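Local atomic coordinates of ribonuclease VapC5 (Mycobacterium tuberculosis, PDB entry 3DBO), a protein that is the probable toxin of a type II toxin-antitoxin system, a magnesium-dependent PIN-family ribonuclease with limited RNA-cleaving activity, seen in complex with its antitoxin VapB5. Residues V24-T27 with S28-I31; A49-V52 with V53-A56; D135-A138 with L139-A142. All coordinates share one frame; numbering follows the deposited sequence.

Contact 1: V24-T27 with S28-I31; sequences VLDT and SVFI. With NA (sodium ion), chain C.
Asp-26 bends its carboxylate over the chain that follows and holds it with one oxygen. OD1 of Asp-26 accepts from Ser-28 OG at 2.8 Å through its syn lone pair, and from Val-29 N at 3.3 Å, the amide meeting OD1 26° out of the carboxylate plane. This grip depends on the first torsion (chi1 81°), which tucks CG of Asp-26 between its own backbone N and carbonyl carbon. The other oxygen, OD2, is hydrogen-bonded to Thr-131, whose hydroxyl is also bonded to Ser-28 OG. Both oxygens of the carboxylate thus have partners, and a short side chain keeps it within reach of the turn that follows.

Backbone bonds tighten that turn: Phe-30 N donates to Thr-27 O at 3.0 Å, and Ile-31 N repeats the three-residue step to Ser-28 O. Leu-25 O is not part of it: it binds a sodium ion at 2.9 Å and is hydrogen-bonded to Thr-50 OG1.

Apolar contacts pack the strand end against the turn. Leu-25 CB meets Val-29 CG2 at 3.5 Å, with the two side chains crossing at about a right angle; the tightness of the pair is doubtful, as Val-29 has a second conformer. The Phe-30 ring presents its edge to the carbonyls, with CD2 at 3.4 Å from Asp-26 O, while CZ lies 4.0 Å from Leu-25 CD1. Another protein chain packs on Leu-25 and Phe-30.

An aspartate at the C-terminal end of the first strand belongs to the acidic cluster characteristic of PIN domains; here Asp-26 is predicted to bind magnesium, with Asp-115 the other predicted ligand.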
loop_
_atom_site.group_PDB
_atom_site.type_symbol
_atom_site.label_atom_id
_atom_site.label_comp_id
_atom_site.label_asym_id
_atom_site.label_seq_id
_atom_site.Cartn_x
_atom_site.Cartn_y
_atom_site.Cartn_z
ATOM N N VAL B 24 -2.738 -0.673 -7.657
ATOM C CA VAL B 24 -1.601 -0.390 -6.789
ATOM C C VAL B 24 -1.851 -0.901 -5.379
ATOM O O VAL B 24 -2.757 -0.424 -4.711
ATOM C CB VAL B 24 -1.335 1.146 -6.739
ATOM C CG1 VAL B 24 -0.188 1.440 -5.775
ATOM C CG2 VAL B 24 -1.064 1.679 -8.130
ATOM N N LEU B 25 -1.059 -1.885 -4.935
ATOM C CA LEU B 25 -1.184 -2.462 -3.598
ATOM C C LEU B 25 -0.629 -1.508 -2.556
ATOM O O LEU B 25 0.429 -0.916 -2.774
ATOM C CB LEU B 25 -0.405 -3.786 -3.529
ATOM C CG LEU B 25 -0.706 -4.758 -4.673
ATOM C CD1 LEU B 25 0.352 -5.865 -4.716
ATOM C CD2 LEU B 25 -2.140 -5.318 -4.507
ATOM N N ASP B 26 -1.353 -1.351 -1.449
ATOM C CA ASP B 26 -0.855 -0.600 -0.304
ATOM C C ASP B 26 -0.110 -1.569 0.611
ATOM O O ASP B 26 0.043 -2.746 0.260
ATOM C CB ASP B 26 -1.999 0.117 0.410
ATOM C CG ASP B 26 -2.786 -0.803 1.347
ATOM O OD1 ASP B 26 -2.787 -2.031 1.125
ATOM O OD2 ASP B 26 -3.366 -0.288 2.326
ATOM N N THR B 27 0.311 -1.121 1.791
ATOM C CA THR B 27 1.068 -2.003 2.685
ATOM C C THR B 27 0.213 -3.099 3.333
ATOM O O THR B 27 0.684 -4.220 3.522
ATOM C CB THR B 27 1.823 -1.183 3.750
ATOM O OG1 THR B 27 2.576 -0.158 3.074
ATOM C CG2 THR B 27 2.768 -2.057 4.525
ATOM N N SER B 28 -1.044 -2.771 3.656
ATOM C CA SER B 28 -1.937 -3.685 4.367
ATOM C C SER B 28 -2.198 -5.022 3.653
ATOM O O SER B 28 -2.381 -6.055 4.311
ATOM C CB SER B 28 -3.266 -2.974 4.713
ATOM O OG SER B 28 -4.055 -2.808 3.555
ATOM N N VAL B 29 -2.178 -5.029 2.324
ATOM C CA VAL B 29 -2.363 -6.280 1.561
ATOM C C VAL B 29 -1.230 -7.291 1.857
ATOM O O VAL B 29 -1.442 -8.512 1.792
ATOM C CB VAL B 29 -2.524 -6.074 0.022
ATOM C CG1 VAL B 29 -3.741 -5.211 -0.291
ATOM C CG2 VAL B 29 -1.264 -5.487 -0.605
ATOM N N PHE B 30 -0.030 -6.782 2.176
ATOM C CA PHE B 30 1.130 -7.640 2.456
ATOM C C PHE B 30 1.098 -8.235 3.869
ATOM O O PHE B 30 1.838 -9.177 4.170
ATOM C CB PHE B 30 2.464 -6.870 2.232
ATOM C CG PHE B 30 2.730 -6.544 0.814
ATOM C CD1 PHE B 30 3.451 -7.425 0.011
ATOM C CD2 PHE B 30 2.250 -5.353 0.247
ATOM C CE1 PHE B 30 3.688 -7.134 -1.316
ATOM C CE2 PHE B 30 2.474 -5.062 -1.074
ATOM C CZ PHE B 30 3.202 -5.938 -1.878
ATOM N N ILE B 31 0.238 -7.701 4.727
ATOM C CA ILE B 31 0.154 -8.119 6.121
ATOM C C ILE B 31 -1.005 -9.109 6.362
ATOM O O ILE B 31 -2.078 -8.961 5.780
ATOM C CB ILE B 31 0.037 -6.895 7.055
ATOM C CG1 ILE B 31 1.131 -5.868 6.726
ATOM C CG2 ILE B 31 0.126 -7.317 8.528
ATOM C CD1 ILE B 31 1.022 -4.550 7.500
HETATM NA NA NA C . 2.033 1.236 -1.778
#

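Contact 2: A49-V52 with V53-A56; sequences ATTV and VTLA. With NA (sodium ion), chain C.
Thr-51 and Thr-54 share a sodium ion between their hydroxyls: OG1 of Thr-51 lies 2.7 Å from the ion and OG1 of Thr-54 2.6 Å from it, with the carbonyl oxygen of Leu-25 as third protein ligand. The two threonines stand on either side of the step from strand to helix and reach the ion by different rotations. OG1 of Thr-51 sits between its own backbone N and carbonyl carbon (chi1 74°), whereas OG1 of Thr-54 is swung to the side of its backbone N, opposite the carbonyl carbon (chi1 -67°).

The next shell helps to orient Thr-51. As N-cap of the helix it also accepts a weak bond at OG1 from Val-53 N, at 3.2 Å. Its carbonyl starts the helical pattern: Leu-55 N comes to Thr-51 O at 3.2 Å, and Thr-54 N adds a weak bond to the same oxygen. One residue on, Ala-56 N donates to Val-52 O at 2.9 Å.

The side chain of Thr-50 crosses that of Thr-54 at about a right angle, with Thr-50 OG1 3.3 Å from Thr-54 CB. That hydroxyl is hydrogen-bonded to Leu-25 O, while Thr-54 OG1 is bonded to Thr-27 OG1; Phe-30 packs on both threonines. Val-53 packs on Ile-118 of helix 113-124, a suitable place for a branched apolar residue.

Every protein ligand here is a neutral oxygen, a hard donor suited to sodium. Neutral oxygens bring no charge to offset the ion, and the N-terminal end of the helix beside it would, if anything, disfavour a cation.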
loop_
_atom_site.group_PDB
_atom_site.type_symbol
_atom_site.label_atom_id
_atom_site.label_comp_id
_atom_site.label_asym_id
_atom_site.label_seq_id
_atom_site.Cartn_x
_atom_site.Cartn_y
_atom_site.Cartn_z
ATOM N N ALA B 49 1.043 -3.462 -9.080
ATOM C CA ALA B 49 2.317 -2.840 -8.684
ATOM C C ALA B 49 2.177 -2.395 -7.224
ATOM O O ALA B 49 1.090 -2.472 -6.642
ATOM C CB ALA B 49 2.639 -1.635 -9.581
ATOM N N THR B 50 3.267 -1.940 -6.606
ATOM C CA THR B 50 3.111 -1.261 -5.333
ATOM C C THR B 50 3.862 0.080 -5.432
ATOM O O THR B 50 4.204 0.523 -6.550
ATOM C CB THR B 50 3.546 -2.155 -4.145
ATOM O OG1 THR B 50 3.172 -1.541 -2.909
ATOM C CG2 THR B 50 5.076 -2.469 -4.174
ATOM N N THR B 51 4.090 0.731 -4.292
ATOM C CA THR B 51 4.805 1.997 -4.342
ATOM C C THR B 51 6.020 1.947 -3.430
ATOM O O THR B 51 6.196 1.021 -2.626
ATOM C CB THR B 51 3.915 3.211 -3.902
ATOM O OG1 THR B 51 3.758 3.173 -2.477
ATOM C CG2 THR B 51 2.505 3.205 -4.588
ATOM N N VAL B 52 6.838 2.989 -3.530
ATOM C CA VAL B 52 8.020 3.127 -2.683
ATOM C C VAL B 52 7.660 3.271 -1.215
ATOM O O VAL B 52 8.481 2.948 -0.347
ATOM C CB VAL B 52 8.884 4.351 -3.141
ATOM C CG1 VAL B 52 9.588 4.007 -4.462
ATOM C CG2 VAL B 52 8.034 5.630 -3.275
ATOM N N VAL B 53 6.450 3.760 -0.933
ATOM C CA VAL B 53 6.015 3.921 0.463
ATOM C C VAL B 53 5.926 2.534 1.112
ATOM O O VAL B 53 6.337 2.353 2.262
ATOM C CB VAL B 53 4.661 4.667 0.559
ATOM C CG1 VAL B 53 4.166 4.721 1.976
ATOM C CG2 VAL B 53 4.824 6.111 -0.060
ATOM N N THR B 54 5.343 1.577 0.388
ATOM C CA THR B 54 5.232 0.205 0.902
ATOM C C THR B 54 6.603 -0.445 0.993
ATOM O O THR B 54 6.877 -1.141 1.974
ATOM C CB THR B 54 4.266 -0.646 0.061
ATOM O OG1 THR B 54 2.941 -0.129 0.235
ATOM C CG2 THR B 54 4.298 -2.137 0.492
ATOM N N LEU B 55 7.471 -0.214 0.010
ATOM C CA LEU B 55 8.873 -0.702 0.104
ATOM C C LEU B 55 9.492 -0.222 1.438
ATOM O O LEU B 55 10.072 -1.002 2.192
ATOM C CB LEU B 55 9.712 -0.229 -1.108
ATOM C CG LEU B 55 11.179 -0.673 -1.130
ATOM C CD1 LEU B 55 11.329 -2.170 -1.011
ATOM C CD2 LEU B 55 11.953 -0.129 -2.374
ATOM N N ALA B 56 9.329 1.066 1.732
ATOM C CA ALA B 56 9.837 1.652 2.973
ATOM C C ALA B 56 9.225 1.018 4.224
ATOM O O ALA B 56 9.915 0.704 5.192
ATOM C CB ALA B 56 9.561 3.163 2.976
HETATM NA NA NA C . 2.033 1.236 -1.778
#

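Contact 3: D135-A138 with L139-A142; sequences DFAA and LDGA
Leu-139 N donates to Phe-136 O at 3.0 Å and Asp-140 N to Ala-137 O at 3.2 Å, two successive three-residue steps that make a short 3-10 turn running straight into a type II beta turn from Leu-139 to Ala-142.

The side chains that follow lie against the carbonyls of the same turn. Leu-139 lays CB 3.4 Å from Phe-136 O, and its first torsion (chi1 -71°) turns the branched end away from its own carbonyl carbon and into the interior, where a large apolar group belongs. Asp-140 bends back instead: its CG comes within 3.4 Å of Ala-137 O, and OD2 of Asp-140 approaches the same Ala-137 O at 3.3 Å. Two acceptors this close would tend to repel, but the carboxylate is at the exposed surface, where solvent can screen it. Ala-137 and Ala-138 turn their methyls away from residues 139-142; Ala-138 packs on Leu-104 and Val-111, where a small group fits.

The beta turn that follows is closed by Ala-142 N on Leu-139 O at 3.0 Å. Gly-141 takes its third position with a positive phi of 97°, where a beta carbon would press on the carbonyl oxygen of Asp-140; glycine, having none, suits the place.

Within the fold this loop joins strand 129-131 to strand 147-149. Leu-139 packs on Leu-104 of helix 91-107 and on Leu-116 and Ala-119 of helix 113-124, while Ala-142 rests on Leu-100. The ring of Phe-136 touches Asp-26, just past the end of strand 22-25, Asp-115, at the start of helix 113-124, and Ile-147 of strand 147-149.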
loop_
_atom_site.group_PDB
_atom_site.type_symbol
_atom_site.label_atom_id
_atom_site.label_comp_id
_atom_site.label_asym_id
_atom_site.label_seq_id
_atom_site.Cartn_x
_atom_site.Cartn_y
_atom_site.Cartn_z
ATOM N N ASP B 135 -8.294 2.821 5.785
ATOM C CA ASP B 135 -7.790 4.192 5.857
ATOM C C ASP B 135 -8.153 5.077 4.669
ATOM O O ASP B 135 -8.214 6.301 4.792
ATOM C CB ASP B 135 -6.269 4.208 6.038
ATOM C CG ASP B 135 -5.735 5.587 6.464
ATOM O OD1 ASP B 135 -6.480 6.378 7.092
ATOM O OD2 ASP B 135 -4.554 5.876 6.188
ATOM N N PHE B 136 -8.354 4.472 3.517
ATOM C CA PHE B 136 -8.473 5.255 2.290
ATOM C C PHE B 136 -9.902 5.716 2.078
ATOM O O PHE B 136 -10.186 6.516 1.191
ATOM C CB PHE B 136 -7.988 4.421 1.122
ATOM C CG PHE B 136 -6.514 4.157 1.139
ATOM C CD1 PHE B 136 -5.636 5.039 0.518
ATOM C CD2 PHE B 136 -5.994 3.040 1.783
ATOM C CE1 PHE B 136 -4.276 4.797 0.524
ATOM C CE2 PHE B 136 -4.623 2.805 1.808
ATOM C CZ PHE B 136 -3.761 3.679 1.161
ATOM N N ALA B 137 -10.796 5.209 2.930
ATOM C CA ALA B 137 -12.230 5.514 2.904
ATOM C C ALA B 137 -12.545 6.987 2.854
ATOM O O ALA B 137 -13.461 7.403 2.144
ATOM C CB ALA B 137 -12.919 4.884 4.109
ATOM N N ALA B 138 -11.776 7.792 3.583
ATOM C CA ALA B 138 -12.008 9.227 3.630
ATOM C C ALA B 138 -11.905 9.935 2.272
ATOM O O ALA B 138 -12.374 11.050 2.122
ATOM C CB ALA B 138 -11.044 9.868 4.606
ATOM N N LEU B 139 -11.258 9.299 1.313
ATOM C CA LEU B 139 -11.017 9.881 -0.007
ATOM C C LEU B 139 -12.045 9.492 -1.079
ATOM O O LEU B 139 -11.959 9.950 -2.224
ATOM C CB LEU B 139 -9.624 9.470 -0.479
ATOM C CG LEU B 139 -8.451 10.128 0.252
ATOM C CD1 LEU B 139 -7.162 9.397 -0.060
ATOM C CD2 LEU B 139 -8.358 11.567 -0.212
ATOM N N ASP B 140 -13.004 8.633 -0.721
ATOM C CA ASP B 140 -13.948 8.139 -1.719
ATOM C C ASP B 140 -14.649 9.278 -2.446
ATOM O O ASP B 140 -15.204 10.170 -1.815
ATOM C CB ASP B 140 -14.998 7.216 -1.061
ATOM C CG ASP B 140 -14.435 5.850 -0.683
ATOM O OD1 ASP B 140 -13.444 5.389 -1.294
ATOM O OD2 ASP B 140 -15.007 5.243 0.238
ATOM N N GLY B 141 -14.609 9.243 -3.772
ATOM C CA GLY B 141 -15.272 10.258 -4.590
ATOM C C GLY B 141 -14.364 11.381 -5.061
ATOM O O GLY B 141 -14.727 12.125 -5.969
ATOM N N ALA B 142 -13.202 11.544 -4.438
ATOM C CA ALA B 142 -12.223 12.526 -4.940
ATOM C C ALA B 142 -11.821 12.192 -6.379
ATOM O O ALA B 142 -11.765 11.037 -6.756
ATOM C CB ALA B 142 -11.015 12.597 -4.011
#

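In the fold
Contacts 1 and 2 lie side by side, their centres 9 Å apart, at the ends of neighbouring parallel strands 22-25 and 47-51. Leu-25 N bonds to Ala-49 O at 2.8 Å, and one sodium ion is bound by Leu-25 O from contact 1 and by Thr-51 and Thr-54 from contact 2, at the strand end and the start of helix 52-64. Contact 3 sits farther off, 16 Å from contact 1 and 19 Å from contact 2 between centres. The side chains of Asp-26 and Asp-115, both predicted magnesium ligands, are about 5 Å apart. Contact 1 holds Asp-26, and contact 3 places Phe-136 against it, CE2 of Phe-136 lying 3.4 Å from Asp-26 OD2.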